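Local coordinates for penaeus monodon metallodensovirus major capsid protein (Penaeus monodon metallodensovirus, PDB 6WH7), which assembles as sixty copies into the icosahedral capsid of a shrimp densovirus, its core folded as the jelly roll of parvovirus capsids, at residues Leu66-Asn71 with Tyr94-Tyr99; Leu114-His119 with Phe299-Trp304; Ile161-Cys166 with Phe205-Tyr210; Tyr234-Val239 with Val334-Ser339. All coordinates share one frame; numbering follows the deposited sequence.

Interaction 1: residues Leu66-Asn71 with Tyr94-Tyr99; sequences LRNFVN and YNTGTY
Tyr94 carries its ring anti to its own backbone N (chi1 -172°), which lays the phenol alongside strand 59-75 and brings OH to the carbonyl of Arg67; Asn68, turned likewise (chi1 -175°), reaches out from the strand to meet Thr96. The strand corresponds to strand B of the jelly roll and pairs with strand 287-302; the 94-99 loop lies against it. The phenol is the main anchor. Tyr94 OH donates to Arg67 O at 3.1 Å, lying in the plane of that carbonyl with a C=O...OH angle of 148°, and Arg67 O sits at the ring edge, 3.3 Å from Tyr94 CE1. Leu66 meets the same edge nearer the root of the side chain: its CD1 methyl lies 3.8 Å from Tyr94 CB, and its CD2 is 4.0 Å from Tyr94 CD1. Asn68 and Thr96 approach from opposite directions. Asn68 OD1 lies 3.1 Å from the methyl Thr96 CG2 and 3.4 Å from Thr96 OG1, where any hydrogen bond is weak and its proton not settled. Thr96 OG1 stands 3.9 Å over the centre of the Tyr94 ring, while Tyr94 CE2 overlies the rim of the Tyr99 ring, so the phenol also packs on Thr96 of its loop and on Tyr99 at the start of helix 99-102. Arg67 meets Tyr94 through its carbonyl; its side-chain NH2 bonds Ser202 O of a second subunit. Chemically, one phenol-to-carbonyl bond with apolar contact at the ring edge holds the loop against the strand, and the Asn68-Thr96 pair adds only a weak polar touch.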
# COMPACT_ATOMS: atom_id res chain seq x y z
N LEU A 66 84.13 -23.57 -33.83
CA LEU A 66 85.02 -24.64 -34.21
C LEU A 66 84.87 -25.80 -33.24
O LEU A 66 84.71 -25.59 -32.04
CB LEU A 66 86.47 -24.17 -34.23
CG LEU A 66 86.86 -23.16 -35.30
CD1 LEU A 66 88.26 -22.68 -35.04
CD2 LEU A 66 86.78 -23.81 -36.65
N ARG A 67 84.91 -27.01 -33.77
CA ARG A 67 84.73 -28.21 -32.98
C ARG A 67 85.92 -29.14 -33.16
O ARG A 67 86.50 -29.22 -34.24
CB ARG A 67 83.44 -28.92 -33.35
CG ARG A 67 83.18 -30.18 -32.58
CD ARG A 67 81.81 -30.72 -32.89
NE ARG A 67 81.63 -30.99 -34.30
CZ ARG A 67 80.89 -30.24 -35.10
NH1 ARG A 67 80.27 -29.18 -34.62
NH2 ARG A 67 80.77 -30.55 -36.38
N ASN A 68 86.27 -29.82 -32.08
CA ASN A 68 87.53 -30.53 -31.98
C ASN A 68 87.36 -31.68 -31.00
O ASN A 68 86.60 -31.58 -30.04
CB ASN A 68 88.60 -29.55 -31.50
CG ASN A 68 89.95 -30.15 -31.47
OD1 ASN A 68 90.27 -31.01 -32.27
ND2 ASN A 68 90.76 -29.71 -30.53
N PHE A 69 88.07 -32.77 -31.24
CA PHE A 69 88.21 -33.82 -30.24
C PHE A 69 89.52 -33.63 -29.50
O PHE A 69 90.55 -33.32 -30.10
CB PHE A 69 88.18 -35.22 -30.86
CG PHE A 69 86.86 -35.61 -31.42
CD1 PHE A 69 85.84 -36.03 -30.59
CD2 PHE A 69 86.64 -35.60 -32.77
CE1 PHE A 69 84.64 -36.40 -31.10
CE2 PHE A 69 85.44 -35.98 -33.28
CZ PHE A 69 84.43 -36.38 -32.45
N VAL A 70 89.48 -33.84 -28.19
CA VAL A 70 90.65 -33.68 -27.34
C VAL A 70 90.94 -35.02 -26.68
O VAL A 70 90.03 -35.66 -26.14
CB VAL A 70 90.43 -32.59 -26.28
CG1 VAL A 70 91.63 -32.49 -25.38
CG2 VAL A 70 90.14 -31.27 -26.94
N ASN A 71 92.19 -35.44 -26.73
CA ASN A 71 92.67 -36.64 -26.04
C ASN A 71 93.73 -36.21 -25.04
O ASN A 71 94.82 -35.79 -25.44
CB ASN A 71 93.23 -37.66 -27.02
CG ASN A 71 92.15 -38.42 -27.74
OD1 ASN A 71 91.10 -38.69 -27.18
ND2 ASN A 71 92.39 -38.73 -28.99
N TYR A 94 92.21 -22.69 -35.91
CA TYR A 94 92.00 -24.11 -35.63
C TYR A 94 93.35 -24.79 -35.65
O TYR A 94 93.86 -25.15 -36.71
CB TYR A 94 91.05 -24.68 -36.67
CG TYR A 94 90.57 -26.09 -36.43
CD1 TYR A 94 89.59 -26.35 -35.49
CD2 TYR A 94 91.04 -27.15 -37.19
CE1 TYR A 94 89.13 -27.61 -35.28
CE2 TYR A 94 90.57 -28.42 -36.99
CZ TYR A 94 89.62 -28.65 -36.03
OH TYR A 94 89.14 -29.91 -35.81
N ASN A 95 93.90 -25.04 -34.47
CA ASN A 95 95.22 -25.64 -34.34
C ASN A 95 95.01 -27.03 -33.77
O ASN A 95 94.84 -27.19 -32.57
CB ASN A 95 96.11 -24.80 -33.43
CG ASN A 95 96.45 -23.45 -34.02
OD1 ASN A 95 96.22 -22.42 -33.40
ND2 ASN A 95 97.02 -23.46 -35.21
N THR A 96 95.06 -28.02 -34.64
CA THR A 96 94.78 -29.39 -34.26
C THR A 96 95.51 -30.29 -35.23
O THR A 96 95.59 -29.99 -36.41
CB THR A 96 93.27 -29.68 -34.31
OG1 THR A 96 92.58 -28.76 -33.46
CG2 THR A 96 93.00 -31.08 -33.83
N GLY A 97 96.04 -31.40 -34.71
CA GLY A 97 96.57 -32.42 -35.60
C GLY A 97 97.56 -31.85 -36.59
O GLY A 97 98.52 -31.18 -36.23
N THR A 98 97.30 -32.12 -37.87
CA THR A 98 98.16 -31.65 -38.94
C THR A 98 97.86 -30.21 -39.33
O THR A 98 98.73 -29.54 -39.90
CB THR A 98 98.02 -32.57 -40.15
OG1 THR A 98 98.25 -33.92 -39.74
CG2 THR A 98 99.04 -32.23 -41.22
N TYR A 99 96.66 -29.70 -39.01
CA TYR A 99 96.25 -28.37 -39.45
C TYR A 99 97.27 -27.31 -39.05
O TYR A 99 97.85 -26.64 -39.91
CB TYR A 99 94.90 -28.02 -38.85
CG TYR A 99 93.78 -28.92 -39.30
CD1 TYR A 99 93.06 -28.65 -40.44
CD2 TYR A 99 93.45 -30.04 -38.57
CE1 TYR A 99 92.03 -29.47 -40.84
CE2 TYR A 99 92.44 -30.87 -38.95
CZ TYR A 99 91.73 -30.58 -40.09
OH TYR A 99 90.72 -31.42 -40.46

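Interaction 2: residues Leu114-His119 with Phe299-Trp304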
# COMPACT_ATOMS: atom_id res chain seq x y z
N LEU A 114 89.15 -8.75 -41.18
CA LEU A 114 90.28 -7.90 -41.49
C LEU A 114 90.04 -7.04 -42.72
O LEU A 114 90.79 -6.08 -42.94
CB LEU A 114 91.52 -8.77 -41.69
CG LEU A 114 91.85 -9.59 -40.45
CD1 LEU A 114 93.06 -10.45 -40.70
CD2 LEU A 114 92.05 -8.68 -39.25
N ALA A 115 89.02 -7.35 -43.51
CA ALA A 115 88.57 -6.48 -44.58
C ALA A 115 87.56 -5.45 -44.11
O ALA A 115 87.22 -4.54 -44.87
CB ALA A 115 87.98 -7.31 -45.72
N CYS A 116 87.05 -5.60 -42.90
CA CYS A 116 86.20 -4.61 -42.27
C CYS A 116 87.04 -3.42 -41.82
O CYS A 116 88.27 -3.49 -41.75
CB CYS A 116 85.48 -5.20 -41.08
SG CYS A 116 84.53 -6.65 -41.46
N LYS A 117 86.37 -2.31 -41.54
CA LYS A 117 87.10 -1.20 -40.94
C LYS A 117 87.51 -1.54 -39.52
O LYS A 117 88.65 -1.29 -39.12
CB LYS A 117 86.26 0.07 -40.95
CG LYS A 117 87.09 1.23 -40.48
CD LYS A 117 86.36 2.53 -40.48
CE LYS A 117 87.25 3.57 -39.86
NZ LYS A 117 88.50 3.73 -40.65
N ALA A 118 86.61 -2.14 -38.75
CA ALA A 118 86.84 -2.45 -37.36
C ALA A 118 86.17 -3.77 -37.03
O ALA A 118 85.19 -4.16 -37.66
CB ALA A 118 86.28 -1.37 -36.45
N HIS A 119 86.72 -4.46 -36.03
CA HIS A 119 86.13 -5.68 -35.52
C HIS A 119 86.40 -5.76 -34.04
O HIS A 119 87.36 -5.18 -33.53
CB HIS A 119 86.67 -6.92 -36.24
CG HIS A 119 88.14 -7.11 -36.06
ND1 HIS A 119 88.69 -7.69 -34.95
CD2 HIS A 119 89.18 -6.77 -36.86
CE1 HIS A 119 90.00 -7.72 -35.07
NE2 HIS A 119 90.33 -7.17 -36.22
N PHE A 299 82.14 -12.22 -32.94
CA PHE A 299 82.70 -10.93 -33.31
C PHE A 299 81.62 -9.92 -33.68
O PHE A 299 80.60 -10.27 -34.26
CB PHE A 299 83.67 -11.07 -34.48
CG PHE A 299 84.95 -11.72 -34.12
CD1 PHE A 299 86.00 -10.97 -33.64
CD2 PHE A 299 85.12 -13.07 -34.29
CE1 PHE A 299 87.18 -11.56 -33.32
CE2 PHE A 299 86.30 -13.66 -33.98
CZ PHE A 299 87.34 -12.90 -33.49
N GLU A 300 81.86 -8.67 -33.32
CA GLU A 300 81.18 -7.54 -33.92
C GLU A 300 82.13 -6.88 -34.90
O GLU A 300 83.31 -6.69 -34.60
CB GLU A 300 80.74 -6.53 -32.87
CG GLU A 300 79.63 -6.99 -31.99
CD GLU A 300 79.30 -5.98 -30.93
OE1 GLU A 300 80.06 -5.00 -30.77
OE2 GLU A 300 78.26 -6.15 -30.25
N PHE A 301 81.62 -6.54 -36.07
CA PHE A 301 82.42 -5.79 -37.01
C PHE A 301 81.62 -4.62 -37.54
O PHE A 301 80.41 -4.51 -37.34
CB PHE A 301 82.95 -6.66 -38.15
CG PHE A 301 81.89 -7.32 -38.97
CD1 PHE A 301 81.43 -6.73 -40.12
CD2 PHE A 301 81.37 -8.54 -38.60
CE1 PHE A 301 80.48 -7.35 -40.88
CE2 PHE A 301 80.41 -9.15 -39.35
CZ PHE A 301 79.97 -8.56 -40.49
N ARG A 302 82.33 -3.72 -38.20
CA ARG A 302 81.80 -2.44 -38.59
C ARG A 302 82.44 -2.06 -39.92
O ARG A 302 83.59 -2.40 -40.18
CB ARG A 302 82.05 -1.41 -37.49
CG ARG A 302 81.75 -0.01 -37.83
CD ARG A 302 81.93 0.90 -36.65
NE ARG A 302 80.79 0.89 -35.75
CZ ARG A 302 80.73 1.59 -34.63
NH1 ARG A 302 81.76 2.31 -34.25
NH2 ARG A 302 79.64 1.56 -33.88
N LEU A 303 81.67 -1.38 -40.76
CA LEU A 303 82.05 -1.18 -42.15
C LEU A 303 82.70 0.17 -42.36
O LEU A 303 82.86 0.98 -41.45
CB LEU A 303 80.84 -1.31 -43.06
CG LEU A 303 80.18 -2.68 -42.99
CD1 LEU A 303 79.09 -2.81 -43.99
CD2 LEU A 303 81.20 -3.69 -43.20
N TRP A 304 83.08 0.41 -43.61
CA TRP A 304 83.81 1.59 -44.04
C TRP A 304 82.89 2.80 -44.16
O TRP A 304 81.66 2.69 -44.20
CB TRP A 304 84.50 1.31 -45.36
CG TRP A 304 85.49 0.22 -45.22
CD1 TRP A 304 85.30 -1.08 -45.52
CD2 TRP A 304 86.81 0.34 -44.70
NE1 TRP A 304 86.44 -1.79 -45.25
CE2 TRP A 304 87.38 -0.94 -44.74
CE3 TRP A 304 87.57 1.40 -44.22
CZ2 TRP A 304 88.67 -1.18 -44.31
CZ3 TRP A 304 88.84 1.15 -43.80
CH2 TRP A 304 89.38 -0.12 -43.84
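A classic beta bulge marks the start of strand 118-135, where Lys117 and Ala118 both face Arg302. Arg302 O receives two weak hydrogen bonds, from Lys117 N at 3.1 Å and from Ala118 N at 3.4 Å, the second the straighter; Arg302 N returns one to Ala118 O at 2.9 Å. Beyond the bulge, His119 and Phe301 form a non-hydrogen-bonded antiparallel pair. In jelly-roll terms strand D here pairs with the last strand of the BIDG sheet, and strand 59-75 flanks strand 287-302 on its far side. Before the bulge, Trp304 reaches back across the loop: NE1 donates to Ala115 O at 2.9 Å, close to the indole plane (N-H...O 153°). Lys117 CB lies over the six-membered ring, 3.8 Å from its centroid and 13° off the normal, a CH-pi contact. With CG anti to the backbone N (chi1 -173°), the rest of the lysine crosses the indole obliquely and ends in salt bridges with Asp323 and Glu305. Cys116 SG approaches the Phe301 ring obliquely, 3.4 Å from Phe301 CD1. Lys108 of a neighbouring subunit makes a cation-pi contact with the Trp304 indole, and Met112 of that subunit packs on Cys116 and Phe301.

Interaction 3: residues Ile161-Cys166 with Phe205-Tyr210; sequences IDDQQC and FNKNRY
Ile161 and Lys207 form a hydrogen-bonded antiparallel pair, and backbone bonds carry the core of the contact. Ile161 N donates to Lys207 O at 2.7 Å with an N-H...O angle of 165°, and Lys207 N answers to Ile161 O at 3.2 Å. One side-chain bond extends the polar join past the strand end: Asn206 ND2 donates to Asp163 OD2 at 3.1 Å, which accepts with its anti lone pair, away from the other oxygen. Asp163 OD2 lies close to the amide plane of Asn206, while the carboxylate as a whole is turned 62° from it; Asn206 OD1 accepts from Tyr52 N of a neighbouring subunit. Van der Waals contacts line both flanks. Asp163 OD2 lies 3.2 Å from Lys207 CD, Ile161 and Lys207 touch through their CB atoms, and Ile161 CD1 meets the edge of the Arg209 guanidinium. On the other flank Asp162, its CG anti to the backbone N (chi1 -170°), crosses the Phe205 side chain at about a right angle, and Cys166 CB sits at the ring edge, 4.0 Å from Phe205 CE1. The Asp162 carboxylate also fastens the following turn, through Cys166 N at OD1 and Leu167 N at OD2. In the jelly roll this is the E-F edge of the CHEF sheet: strand 157-162 has strand 270-274 on its other side, Tyr272 stacks on Phe205, and Arg209 and Tyr210 pair antiparallel with a strand of that neighbouring subunit, extending the sheet across the interface.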
# COMPACT_ATOMS: atom_id res chain seq x y z
N ILE A 161 88.64 -24.04 -12.31
CA ILE A 161 88.68 -22.62 -12.62
C ILE A 161 89.42 -21.94 -11.48
O ILE A 161 89.03 -22.10 -10.31
CB ILE A 161 87.28 -22.03 -12.79
CG1 ILE A 161 86.56 -22.67 -13.96
CG2 ILE A 161 87.37 -20.55 -13.00
CD1 ILE A 161 85.14 -22.26 -14.07
N ASP A 162 90.45 -21.19 -11.79
CA ASP A 162 91.25 -20.56 -10.75
C ASP A 162 90.79 -19.11 -10.66
O ASP A 162 91.28 -18.24 -11.37
CB ASP A 162 92.72 -20.66 -11.11
CG ASP A 162 93.62 -20.24 -9.98
OD1 ASP A 162 93.10 -19.99 -8.88
OD2 ASP A 162 94.84 -20.17 -10.21
N ASP A 163 89.89 -18.86 -9.72
CA ASP A 163 89.29 -17.55 -9.48
C ASP A 163 90.15 -16.70 -8.57
O ASP A 163 90.30 -15.49 -8.80
CB ASP A 163 87.90 -17.72 -8.88
CG ASP A 163 86.91 -18.24 -9.89
OD1 ASP A 163 87.16 -18.07 -11.10
OD2 ASP A 163 85.89 -18.83 -9.48
N GLN A 164 90.69 -17.30 -7.52
CA GLN A 164 91.58 -16.61 -6.61
C GLN A 164 92.96 -16.41 -7.20
O GLN A 164 93.78 -15.73 -6.58
CB GLN A 164 91.67 -17.39 -5.30
CG GLN A 164 90.35 -17.45 -4.56
CD GLN A 164 89.94 -16.11 -4.00
OE1 GLN A 164 89.15 -15.39 -4.61
NE2 GLN A 164 90.45 -15.78 -2.83
N GLN A 165 93.22 -16.96 -8.38
CA GLN A 165 94.51 -16.84 -9.06
C GLN A 165 95.64 -17.37 -8.19
O GLN A 165 96.60 -16.67 -7.85
CB GLN A 165 94.76 -15.40 -9.50
CG GLN A 165 95.99 -15.23 -10.37
CD GLN A 165 96.12 -13.84 -10.90
OE1 GLN A 165 95.23 -13.03 -10.73
NE2 GLN A 165 97.24 -13.54 -11.53
N CYS A 166 95.50 -18.64 -7.79
CA CYS A 166 96.64 -19.35 -7.22
C CYS A 166 97.82 -19.31 -8.17
O CYS A 166 98.96 -19.12 -7.75
CB CYS A 166 96.25 -20.79 -6.91
SG CYS A 166 94.93 -20.97 -5.72
N PHE A 205 92.64 -24.78 -6.35
CA PHE A 205 91.76 -23.99 -7.20
C PHE A 205 90.37 -23.87 -6.60
O PHE A 205 89.84 -24.82 -6.03
CB PHE A 205 91.71 -24.60 -8.59
CG PHE A 205 93.01 -24.51 -9.33
CD1 PHE A 205 93.87 -23.47 -9.09
CD2 PHE A 205 93.39 -25.50 -10.20
CE1 PHE A 205 95.07 -23.40 -9.75
CE2 PHE A 205 94.60 -25.44 -10.85
CZ PHE A 205 95.43 -24.38 -10.63
N ASN A 206 89.79 -22.68 -6.71
CA ASN A 206 88.48 -22.38 -6.16
C ASN A 206 87.40 -23.29 -6.70
O ASN A 206 86.87 -24.13 -5.97
CB ASN A 206 88.11 -20.93 -6.45
CG ASN A 206 86.82 -20.53 -5.80
OD1 ASN A 206 86.49 -20.99 -4.71
ND2 ASN A 206 86.04 -19.73 -6.50
N LYS A 207 87.05 -23.12 -7.97
CA LYS A 207 85.98 -23.89 -8.58
C LYS A 207 86.58 -25.12 -9.24
O LYS A 207 87.40 -25.01 -10.15
CB LYS A 207 85.23 -23.05 -9.61
CG LYS A 207 84.49 -21.88 -9.02
CD LYS A 207 83.71 -21.13 -10.08
CE LYS A 207 82.53 -21.95 -10.55
NZ LYS A 207 81.53 -22.13 -9.47
N ASN A 208 86.17 -26.29 -8.76
CA ASN A 208 86.63 -27.56 -9.30
C ASN A 208 85.40 -28.39 -9.59
O ASN A 208 84.69 -28.78 -8.66
CB ASN A 208 87.55 -28.28 -8.32
CG ASN A 208 88.80 -27.51 -8.04
OD1 ASN A 208 89.73 -27.51 -8.83
ND2 ASN A 208 88.84 -26.86 -6.89
N ARG A 209 85.14 -28.68 -10.85
CA ARG A 209 84.06 -29.57 -11.24
C ARG A 209 84.63 -30.95 -11.47
O ARG A 209 85.56 -31.11 -12.26
CB ARG A 209 83.36 -29.07 -12.50
CG ARG A 209 82.57 -27.81 -12.29
CD ARG A 209 81.97 -27.32 -13.58
NE ARG A 209 81.20 -26.10 -13.36
CZ ARG A 209 81.74 -24.90 -13.26
NH1 ARG A 209 83.05 -24.75 -13.36
NH2 ARG A 209 80.97 -23.84 -13.05
N TYR A 210 84.08 -31.95 -10.79
CA TYR A 210 84.44 -33.33 -11.08
C TYR A 210 83.47 -33.80 -12.14
O TYR A 210 82.28 -33.94 -11.89
CB TYR A 210 84.38 -34.23 -9.85
CG TYR A 210 85.33 -33.85 -8.74
CD1 TYR A 210 86.38 -33.00 -8.96
CD2 TYR A 210 85.26 -34.48 -7.52
CE1 TYR A 210 87.27 -32.69 -7.96
CE2 TYR A 210 86.15 -34.19 -6.51
CZ TYR A 210 87.15 -33.30 -6.74
OH TYR A 210 88.05 -33.00 -5.75

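Interaction 4: residues Tyr234-Val239 with Val334-Ser339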
# COMPACT_ATOMS: atom_id res chain seq x y z
N TYR A 234 94.60 -10.23 -34.45
CA TYR A 234 94.94 -10.44 -33.05
C TYR A 234 96.39 -10.86 -32.89
O TYR A 234 97.10 -10.32 -32.03
CB TYR A 234 93.98 -11.45 -32.42
CG TYR A 234 93.93 -12.79 -33.09
CD1 TYR A 234 94.79 -13.81 -32.72
CD2 TYR A 234 93.02 -13.05 -34.08
CE1 TYR A 234 94.75 -15.03 -33.34
CE2 TYR A 234 92.97 -14.26 -34.71
CZ TYR A 234 93.83 -15.25 -34.33
OH TYR A 234 93.77 -16.47 -34.95
N GLY A 235 96.87 -11.78 -33.72
CA GLY A 235 98.29 -12.04 -33.76
C GLY A 235 98.88 -12.58 -32.47
O GLY A 235 99.71 -11.91 -31.86
N ASN A 236 98.40 -13.74 -32.03
CA ASN A 236 98.77 -14.37 -30.75
C ASN A 236 98.70 -13.37 -29.59
O ASN A 236 99.60 -13.25 -28.77
CB ASN A 236 100.12 -15.12 -30.82
CG ASN A 236 101.33 -14.23 -31.06
OD1 ASN A 236 101.45 -13.14 -30.53
ND2 ASN A 236 102.25 -14.73 -31.86
N ALA A 237 97.56 -12.70 -29.52
CA ALA A 237 97.17 -11.88 -28.39
C ALA A 237 96.19 -12.65 -27.52
O ALA A 237 95.43 -13.48 -28.01
CB ALA A 237 96.54 -10.58 -28.86
N TYR A 238 96.23 -12.38 -26.23
CA TYR A 238 95.15 -12.83 -25.37
C TYR A 238 93.86 -12.13 -25.79
O TYR A 238 93.89 -11.11 -26.47
CB TYR A 238 95.43 -12.51 -23.91
CG TYR A 238 96.61 -13.21 -23.30
CD1 TYR A 238 96.49 -14.48 -22.79
CD2 TYR A 238 97.84 -12.58 -23.21
CE1 TYR A 238 97.55 -15.12 -22.22
CE2 TYR A 238 98.90 -13.22 -22.64
CZ TYR A 238 98.76 -14.49 -22.15
OH TYR A 238 99.82 -15.13 -21.58
N VAL A 239 92.73 -12.69 -25.38
CA VAL A 239 91.49 -11.99 -25.68
C VAL A 239 91.59 -10.73 -24.83
O VAL A 239 92.25 -10.77 -23.77
CB VAL A 239 90.23 -12.79 -25.33
CG1 VAL A 239 90.40 -14.28 -25.60
CG2 VAL A 239 89.71 -12.45 -23.97
N VAL A 334 100.29 -13.26 -25.89
CA VAL A 334 100.86 -14.43 -25.26
C VAL A 334 102.35 -14.46 -25.58
O VAL A 334 102.78 -14.01 -26.65
CB VAL A 334 100.16 -15.71 -25.72
CG1 VAL A 334 98.69 -15.62 -25.44
CG2 VAL A 334 100.37 -15.93 -27.18
N SER A 335 103.14 -14.95 -24.65
CA SER A 335 104.58 -14.97 -24.86
C SER A 335 104.91 -16.13 -25.79
O SER A 335 104.70 -17.29 -25.45
CB SER A 335 105.31 -15.10 -23.53
OG SER A 335 106.71 -15.13 -23.73
N ILE A 336 105.44 -15.80 -26.97
CA ILE A 336 105.73 -16.78 -28.01
C ILE A 336 107.18 -16.58 -28.43
O ILE A 336 107.58 -15.46 -28.77
CB ILE A 336 104.82 -16.62 -29.24
CG1 ILE A 336 103.35 -16.72 -28.86
CG2 ILE A 336 105.13 -17.68 -30.25
CD1 ILE A 336 102.99 -18.02 -28.34
N THR A 337 107.95 -17.65 -28.42
CA THR A 337 109.21 -17.69 -29.14
C THR A 337 109.14 -18.88 -30.09
O THR A 337 108.67 -19.96 -29.71
CB THR A 337 110.43 -17.78 -28.21
OG1 THR A 337 111.62 -17.60 -28.99
CG2 THR A 337 110.50 -19.11 -27.51
N GLU A 338 109.58 -18.66 -31.32
CA GLU A 338 109.37 -19.62 -32.40
C GLU A 338 107.87 -19.86 -32.48
O GLU A 338 107.10 -18.89 -32.47
CB GLU A 338 110.23 -20.85 -32.16
CG GLU A 338 111.71 -20.55 -32.18
CD GLU A 338 112.15 -19.94 -33.50
OE1 GLU A 338 111.66 -20.40 -34.55
OE2 GLU A 338 112.97 -19.00 -33.48
N SER A 339 107.41 -21.10 -32.56
CA SER A 339 105.99 -21.43 -32.53
C SER A 339 105.51 -21.83 -31.15
O SER A 339 104.38 -22.31 -31.01
CB SER A 339 105.70 -22.56 -33.53
OG SER A 339 104.35 -22.98 -33.45
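The phenol ring of Tyr238 carries Val334 on one face: CG1 stands over the ring centre, 3.4 Å from the centroid and 10° off the normal, a CH-pi contact in which a single methyl sits squarely on the ring. Val334 places this methyl anti to its carbonyl carbon (chi1 -57°), and its CA follows across the rim, 3.5 Å from Tyr238 CE2. The other methyl, Val334 CG2, turns to Asn236 and lies 3.7 Å from its CB, so the valine fills the corner between the two loop residues. A backbone hydrogen bond closes the same corner: Val334 N donates to Asn236 O at 3.0 Å, the N-H...O angle being 137°. Farther along, Ile336 CG1 comes within 4.1 Å of Asn236 CB. The Tyr238 OH is hydrogen-bonded to Gln345 N, in the strand that pairs with strand 335-337. Glu338 and Ser339 form the tight turn of that hairpin, their backbone angles close to type II'. The contact thus binds the loop joining strands G and H of the jelly roll to a C-terminal hairpin that follows the last strand of the barrel.

In the fold
From the N terminus, interaction 1 comes first, folding a 22-residue excursion back so that the loop of 94-99 rests on strand 59-75. Interaction 2 then opens at 114-119 and closes only at 299-304, pairing the start of strand 118-135 with the end of strand 287-302; interactions 1 and 2 thus reach one sheet through its neighbouring strands 59-75 and 287-302. Within that long span, interaction 3 closes its own loop in the other sheet, about 36 Å from interaction 2 between centres. Interaction 4 crosses interaction 2: its first segment, 234-239, lies inside the span, its second, 334-339, beyond it. It ties an interior loop to the C-terminal hairpin.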